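Local atomic coordinates of erythromycin C-12 hydroxylase (Saccharopolyspora erythraea, PDB entry 2JJN), a protein that hydroxylates the macrolactone ring of erythromycin D at C-12 to give erythromycin C, as a heme-dependent cytochrome P450 monooxygenase using NADPH and molecular oxygen. Residues 88-91 and 92-96; 363-366 and 367-371. The protein carries 2 engineered substitutions. All coordinates share one frame; numbering follows the deposited sequence. Where two conformers were deposited one is given.

How the contacts relate
Contact 1 comes first along the chain, where the loop 88-91 runs into helix 94-105; contact 2 follows much later and lies wholly within helix 356-374. They share no helix or strand. Their centres are about 35 Å apart, on opposite sides of the centre of the chain, and their nearest atoms are about 19 Å apart. The heme is what relates them. His95 of contact 1 holds one of its propionates, whereas Asn363 of contact 2 has its side chain about 5 Å from the bound heme, on the helix that follows the axial ligand Cys353. Contact 1 thus borders the cofactor's polar edge, and contact 2 belongs to the helical core beyond it.

Contact 1. Residues 88-91 and 92-96; sequences HEID and PPEHR. With HEM (protoporphyrin IX containing Fe), chain B.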
loop_
_atom_site.group_PDB
_atom_site.type_symbol
_atom_site.label_atom_id
_atom_site.label_comp_id
_atom_site.label_asym_id
_atom_site.label_seq_id
_atom_site.Cartn_x
_atom_site.Cartn_y
_atom_site.Cartn_z
ATOM N N HIS A 88 12.652 2.613 0.498
ATOM C CA HIS A 88 12.181 1.319 1.015
ATOM C C HIS A 88 13.140 0.194 0.680
ATOM O O HIS A 88 12.931 -0.955 1.146
ATOM C CB HIS A 88 10.804 0.998 0.499
ATOM C CG HIS A 88 10.751 0.889 -0.991
ATOM N ND1 HIS A 88 10.989 1.969 -1.817
ATOM C CD2 HIS A 88 10.439 -0.153 -1.799
ATOM C CE1 HIS A 88 10.859 1.580 -3.078
ATOM N NE2 HIS A 88 10.532 0.297 -3.091
ATOM N N GLU A 89 14.186 0.484 -0.105
ATOM C CA GLU A 89 15.152 -0.547 -0.494
ATOM C C GLU A 89 16.525 -0.232 0.071
ATOM O O GLU A 89 17.519 -0.839 -0.347
ATOM C CB GLU A 89 15.216 -0.670 -2.026
ATOM C CG GLU A 89 13.964 -1.275 -2.598
ATOM C CD GLU A 89 14.045 -1.464 -4.088
ATOM O OE1 GLU A 89 15.023 -0.971 -4.698
ATOM O OE2 GLU A 89 13.107 -2.071 -4.618
ATOM N N ILE A 90 16.589 0.704 1.021
ATOM C CA ILE A 90 17.861 1.168 1.560
ATOM C C ILE A 90 17.912 0.857 3.048
ATOM O O ILE A 90 16.923 1.042 3.758
ATOM C CB ILE A 90 18.012 2.685 1.260
ATOM C CG1 ILE A 90 18.184 2.853 -0.267
ATOM C CG2 ILE A 90 19.207 3.242 1.974
ATOM C CD1 ILE A 90 18.141 4.303 -0.755
ATOM N N ASP A 91 19.075 0.420 3.523
ATOM C CA ASP A 91 19.255 0.040 4.913
ATOM C C ASP A 91 19.950 1.127 5.721
ATOM O O ASP A 91 20.608 1.998 5.134
ATOM C CB ASP A 91 20.181 -1.203 5.004
ATOM C CG ASP A 91 19.539 -2.473 4.456
ATOM O OD1 ASP A 91 18.284 -2.569 4.425
ATOM O OD2 ASP A 91 20.301 -3.363 4.047
ATOM N N PRO A 92 19.857 1.053 7.047
ATOM C CA PRO A 92 20.719 1.966 7.823
ATOM C C PRO A 92 22.187 1.663 7.541
ATOM O O PRO A 92 22.547 0.513 7.168
ATOM C CB PRO A 92 20.360 1.653 9.268
ATOM C CG PRO A 92 18.969 0.938 9.188
ATOM C CD PRO A 92 19.024 0.188 7.913
ATOM N N PRO A 93 23.056 2.685 7.690
ATOM C CA PRO A 93 22.760 4.040 8.197
ATOM C C PRO A 93 22.179 5.010 7.153
ATOM O O PRO A 93 21.521 5.987 7.535
ATOM C CB PRO A 93 24.133 4.535 8.670
ATOM C CG PRO A 93 25.137 3.794 7.826
ATOM C CD PRO A 93 24.483 2.473 7.400
ATOM N N GLU A 94 22.370 4.696 5.877
ATOM C CA GLU A 94 21.900 5.559 4.803
ATOM C C GLU A 94 20.398 5.765 4.957
ATOM O O GLU A 94 19.878 6.864 4.749
ATOM C CB GLU A 94 22.260 5.016 3.397
ATOM C CG GLU A 94 21.772 5.963 2.265
ATOM C CD GLU A 94 22.050 5.491 0.835
ATOM O OE1 GLU A 94 21.818 6.294 -0.097
ATOM O OE2 GLU A 94 22.485 4.338 0.625
ATOM N N HIS A 95 19.671 4.694 5.300
ATOM C CA HIS A 95 18.218 4.853 5.413
ATOM C C HIS A 95 17.809 5.941 6.408
ATOM O O HIS A 95 16.842 6.686 6.187
ATOM C CB HIS A 95 17.539 3.535 5.829
ATOM C CG HIS A 95 16.065 3.682 6.046
ATOM N ND1 HIS A 95 15.522 3.880 7.301
ATOM C CD2 HIS A 95 15.031 3.750 5.167
ATOM C CE1 HIS A 95 14.208 4.016 7.190
ATOM N NE2 HIS A 95 13.890 3.959 5.910
ATOM N N ARG A 96 18.529 6.003 7.521
ATOM C CA ARG A 96 18.172 6.925 8.567
ATOM C C ARG A 96 18.389 8.357 8.074
ATOM O O ARG A 96 17.547 9.205 8.315
ATOM C CB ARG A 96 19.046 6.662 9.772
ATOM C CG ARG A 96 18.746 7.569 10.916
ATOM C CD ARG A 96 19.873 7.358 11.916
ATOM N NE ARG A 96 19.710 6.081 12.601
ATOM C CZ ARG A 96 20.706 5.300 12.996
ATOM N NH1 ARG A 96 21.971 5.645 12.757
ATOM N NH2 ARG A 96 20.430 4.167 13.634
HETATM C CHA HEM B . 6.314 2.116 3.539
HETATM C CHB HEM B . 1.838 0.173 3.452
HETATM C CHC HEM B . 0.066 4.403 1.885
HETATM C CHD HEM B . 4.588 6.062 1.203
HETATM C C1A HEM B . 5.226 1.282 3.701
HETATM C C2A HEM B . 5.301 -0.082 4.238
HETATM C C3A HEM B . 4.078 -0.621 4.199
HETATM C C4A HEM B . 3.179 0.367 3.636
HETATM C CMA HEM B . 3.669 -2.046 4.630
HETATM C CAA HEM B . 6.570 -0.761 4.783
HETATM C CBA HEM B . 7.409 -1.360 3.669
HETATM C CGA HEM B . 8.526 -2.260 4.203
HETATM O O1A HEM B . 8.664 -2.409 5.450
HETATM O O2A HEM B . 9.297 -2.781 3.337
HETATM C C1B HEM B . 0.962 1.172 3.024
HETATM C C2B HEM B . -0.472 1.046 2.972
HETATM C C3B HEM B . -0.971 2.228 2.543
HETATM C C4B HEM B . 0.177 3.100 2.322
HETATM C CMB HEM B . -1.158 -0.274 3.383
HETATM C CAB HEM B . -2.418 2.677 2.259
HETATM C CBB HEM B . -3.388 2.219 2.982
HETATM C C1C HEM B . 1.134 5.213 1.563
HETATM C C2C HEM B . 1.025 6.561 1.029
HETATM C C3C HEM B . 2.279 7.022 0.838
HETATM C C4C HEM B . 3.218 5.981 1.263
HETATM C CMC HEM B . -0.339 7.255 0.768
HETATM C CAC HEM B . 2.751 8.368 0.253
HETATM C CBC HEM B . 2.147 9.526 0.518
HETATM C C1D HEM B . 5.417 5.130 1.749
HETATM C C2D HEM B . 6.839 5.260 1.737
HETATM C C3D HEM B . 7.368 4.069 2.467
HETATM C C4D HEM B . 6.220 3.303 2.851
HETATM C CMD HEM B . 7.677 6.408 1.097
HETATM C CAD HEM B . 8.839 3.700 2.734
HETATM C CBD HEM B . 9.308 4.228 4.102
HETATM C CGD HEM B . 10.701 3.755 4.386
HETATM O O1D HEM B . 11.210 2.850 3.703
HETATM O O2D HEM B . 11.309 4.310 5.326
HETATM N NA HEM B . 3.888 1.543 3.360
HETATM N NB HEM B . 1.360 2.429 2.578
HETATM N NC HEM B . 2.479 4.910 1.659
HETATM N ND HEM B . 5.071 3.944 2.427
HETATM FE FE HEM B . 3.177 3.249 2.658
HETATM O O HOH W 1 3.346 2.309 0.658
#
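His95 sets its imidazole beside the carbonyl O of Ile90: the side chain starts out toward the loop, passes that oxygen and ends with NE2 at the heme. Its CG is anti to the backbone N (chi1 176°), which carries the ring out from the helix until NE2 meets a heme propionate edge-on: NE2 donates to HEM O2D at 2.7 Å with an N-H...O angle of 165°, and the carboxyl carbon CGD lies in the ring plane. Histidine suits this place because it offers an N-H at the end of a short, flat side chain. At the base of the ring, CB rests 3.3 Å from the carbonyl O of Ile90.

The propionate's other oxygen, HEM O1D, approaches the backbone of the substrate-binding residue His88, 3.2 Å from its CA. The heme iron, ligated by Cys353, carries a water at 2.2 Å.

Ile90 and Glu94 cross obliquely. The branch that touches is CG2 of Ile90, which sits 3.7 Å from the backbone N of His95; a branched aliphatic residue can thus pack against the start of the helix. In the conformer given, the extended chain of Glu94 runs past the same methyl, its CB 3.8 Å from Ile90 CG2.

The backbone closes the turn: His95 N donates to Asp91 O at 2.9 Å and 157°. Pro92 and Pro93, joined by a cis peptide, have no N-H to donate, which suits the approach to a helix.

Asp91 sends its carboxylate away from this turn, to Ser70 OG and Ser71 N, tying it to strand 69-70 and the loop beyond. The heme is also hydrogen-bonded by His351, whose ring meets that of His95, by Arg99 one turn along helix 94-105 (the C helix of P450s), and by Arg293 of strand 290-295.

Contact 2. Residues 363-366 and 367-371; sequences NRVA and LEEII
Glu368 reaches back one helical turn to Arg364, and its carboxylate can be followed outward from the backbone. CB packs over the carbonyl oxygens of the preceding turn, 3.4 Å from both Arg364 O and Val365 O. CG stands beside the backbone N (chi1 -72°), only 3.1 Å from Arg364 O, and from there the extended chain carries CD to the guanidinium. OE2 receives NH1 of Arg364 at 2.8 Å on its syn side, forming a salt bridge, and also lies 3.3 Å from CG of the same arginine. OE1 comes within 3.8 Å of Val365 CA and bridges to Arg119. The arginine, bent at chi3, presents its guanidinium edge to OE2, though the two flat groups are turned 68° apart. Glutamate and arginine suit this i to i+4 spacing, both being long enough to meet along one face.

Beneath the pair, Glu368 N donates to Arg364 O at 2.8 Å, one of four helical bonds that cross between the two segments. Val365 and Glu369 lie side by side, and the glutamate continues to Arg123 and Arg119.

The charged face is therefore matched by helix 115-127, with Glu115 also gripping Arg364. Elsewhere round this segment of helix 356-374, the L helix of P450s, Asn363 packs on helix 228-259, and Leu367 on helices 262-269 and 274-284.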
loop_
_atom_site.group_PDB
_atom_site.type_symbol
_atom_site.label_atom_id
_atom_site.label_comp_id
_atom_site.label_asym_id
_atom_site.label_seq_id
_atom_site.Cartn_x
_atom_site.Cartn_y
_atom_site.Cartn_z
ATOM N N ASN A 363 -8.738 7.946 3.044
ATOM C CA ASN A 363 -9.783 6.917 3.120
ATOM C C ASN A 363 -10.896 7.332 4.098
ATOM O O ASN A 363 -12.081 6.980 3.884
ATOM C CB ASN A 363 -9.146 5.560 3.467
ATOM C CG ASN A 363 -8.541 4.952 2.268
ATOM O OD1 ASN A 363 -9.251 4.298 1.498
ATOM N ND2 ASN A 363 -7.258 5.205 2.053
ATOM N N ARG A 364 -10.581 8.120 5.135
ATOM C CA ARG A 364 -11.622 8.666 5.999
ATOM C C ARG A 364 -12.538 9.546 5.159
ATOM O O ARG A 364 -13.775 9.415 5.196
ATOM C CB ARG A 364 -11.005 9.515 7.122
ATOM C CG ARG A 364 -12.104 10.222 7.923
ATOM C CD ARG A 364 -11.529 10.919 9.174
ATOM N NE ARG A 364 -10.657 12.067 8.905
ATOM C CZ ARG A 364 -11.072 13.328 8.714
ATOM N NH1 ARG A 364 -12.374 13.628 8.613
ATOM N NH2 ARG A 364 -10.167 14.320 8.648
ATOM N N VAL A 365 -11.923 10.483 4.453
ATOM C CA VAL A 365 -12.718 11.440 3.689
ATOM C C VAL A 365 -13.532 10.718 2.623
ATOM O O VAL A 365 -14.720 10.979 2.447
ATOM C CB VAL A 365 -11.831 12.542 3.076
ATOM C CG1 VAL A 365 -12.664 13.428 2.154
ATOM C CG2 VAL A 365 -11.210 13.399 4.176
ATOM N N ALA A 366 -12.908 9.770 1.939
ATOM C CA ALA A 366 -13.650 9.046 0.912
ATOM C C ALA A 366 -14.860 8.306 1.503
ATOM O O ALA A 366 -15.981 8.344 0.909
ATOM C CB ALA A 366 -12.731 8.058 0.195
ATOM N N LEU A 367 -14.672 7.612 2.625
ATOM C CA LEU A 367 -15.815 6.918 3.196
ATOM C C LEU A 367 -16.895 7.903 3.719
ATOM O O LEU A 367 -18.114 7.667 3.508
ATOM C CB LEU A 367 -15.366 5.958 4.287
ATOM C CG LEU A 367 -16.480 5.101 4.920
ATOM C CD1 LEU A 367 -17.195 4.327 3.828
ATOM C CD2 LEU A 367 -15.858 4.113 5.930
ATOM N N GLU A 368 -16.438 9.003 4.315
ATOM C CA GLU A 368 -17.390 10.040 4.713
ATOM C C GLU A 368 -18.255 10.482 3.554
ATOM O O GLU A 368 -19.472 10.668 3.704
ATOM C CB GLU A 368 -16.654 11.244 5.283
ATOM C CG GLU A 368 -16.053 10.976 6.686
ATOM C CD GLU A 368 -15.182 12.152 7.149
ATOM O OE1 GLU A 368 -14.863 13.053 6.332
ATOM O OE2 GLU A 368 -14.767 12.167 8.336
ATOM N N GLU A 369 -17.616 10.691 2.393
ATOM C CA GLU A 369 -18.330 11.255 1.244
ATOM C C GLU A 369 -19.229 10.231 0.574
ATOM O O GLU A 369 -20.303 10.572 0.064
ATOM C CB GLU A 369 -17.316 11.833 0.250
ATOM C CG GLU A 369 -16.586 13.021 0.817
ATOM C CD GLU A 369 -17.521 14.202 1.038
ATOM O OE1 GLU A 369 -18.318 14.451 0.113
ATOM O OE2 GLU A 369 -17.482 14.822 2.123
ATOM N N ILE A 370 -18.807 8.956 0.590
ATOM C CA ILE A 370 -19.646 7.888 0.059
ATOM C C ILE A 370 -20.922 7.850 0.878
ATOM O O ILE A 370 -22.036 7.759 0.328
ATOM C CB ILE A 370 -18.908 6.552 0.096
ATOM C CG1 ILE A 370 -17.809 6.565 -0.988
ATOM C CG2 ILE A 370 -19.884 5.373 -0.077
ATOM C CD1 ILE A 370 -16.840 5.372 -0.868
ATOM N N ILE A 371 -20.746 7.883 2.201
ATOM C CA ILE A 371 -21.926 7.732 3.076
ATOM C C ILE A 371 -22.794 9.000 2.972
ATOM O O ILE A 371 -24.041 8.912 2.939
ATOM C CB ILE A 371 -21.463 7.474 4.506
ATOM C CG1 ILE A 371 -20.922 6.049 4.585
ATOM C CG2 ILE A 371 -22.617 7.627 5.494
ATOM C CD1 ILE A 371 -20.198 5.753 5.936
#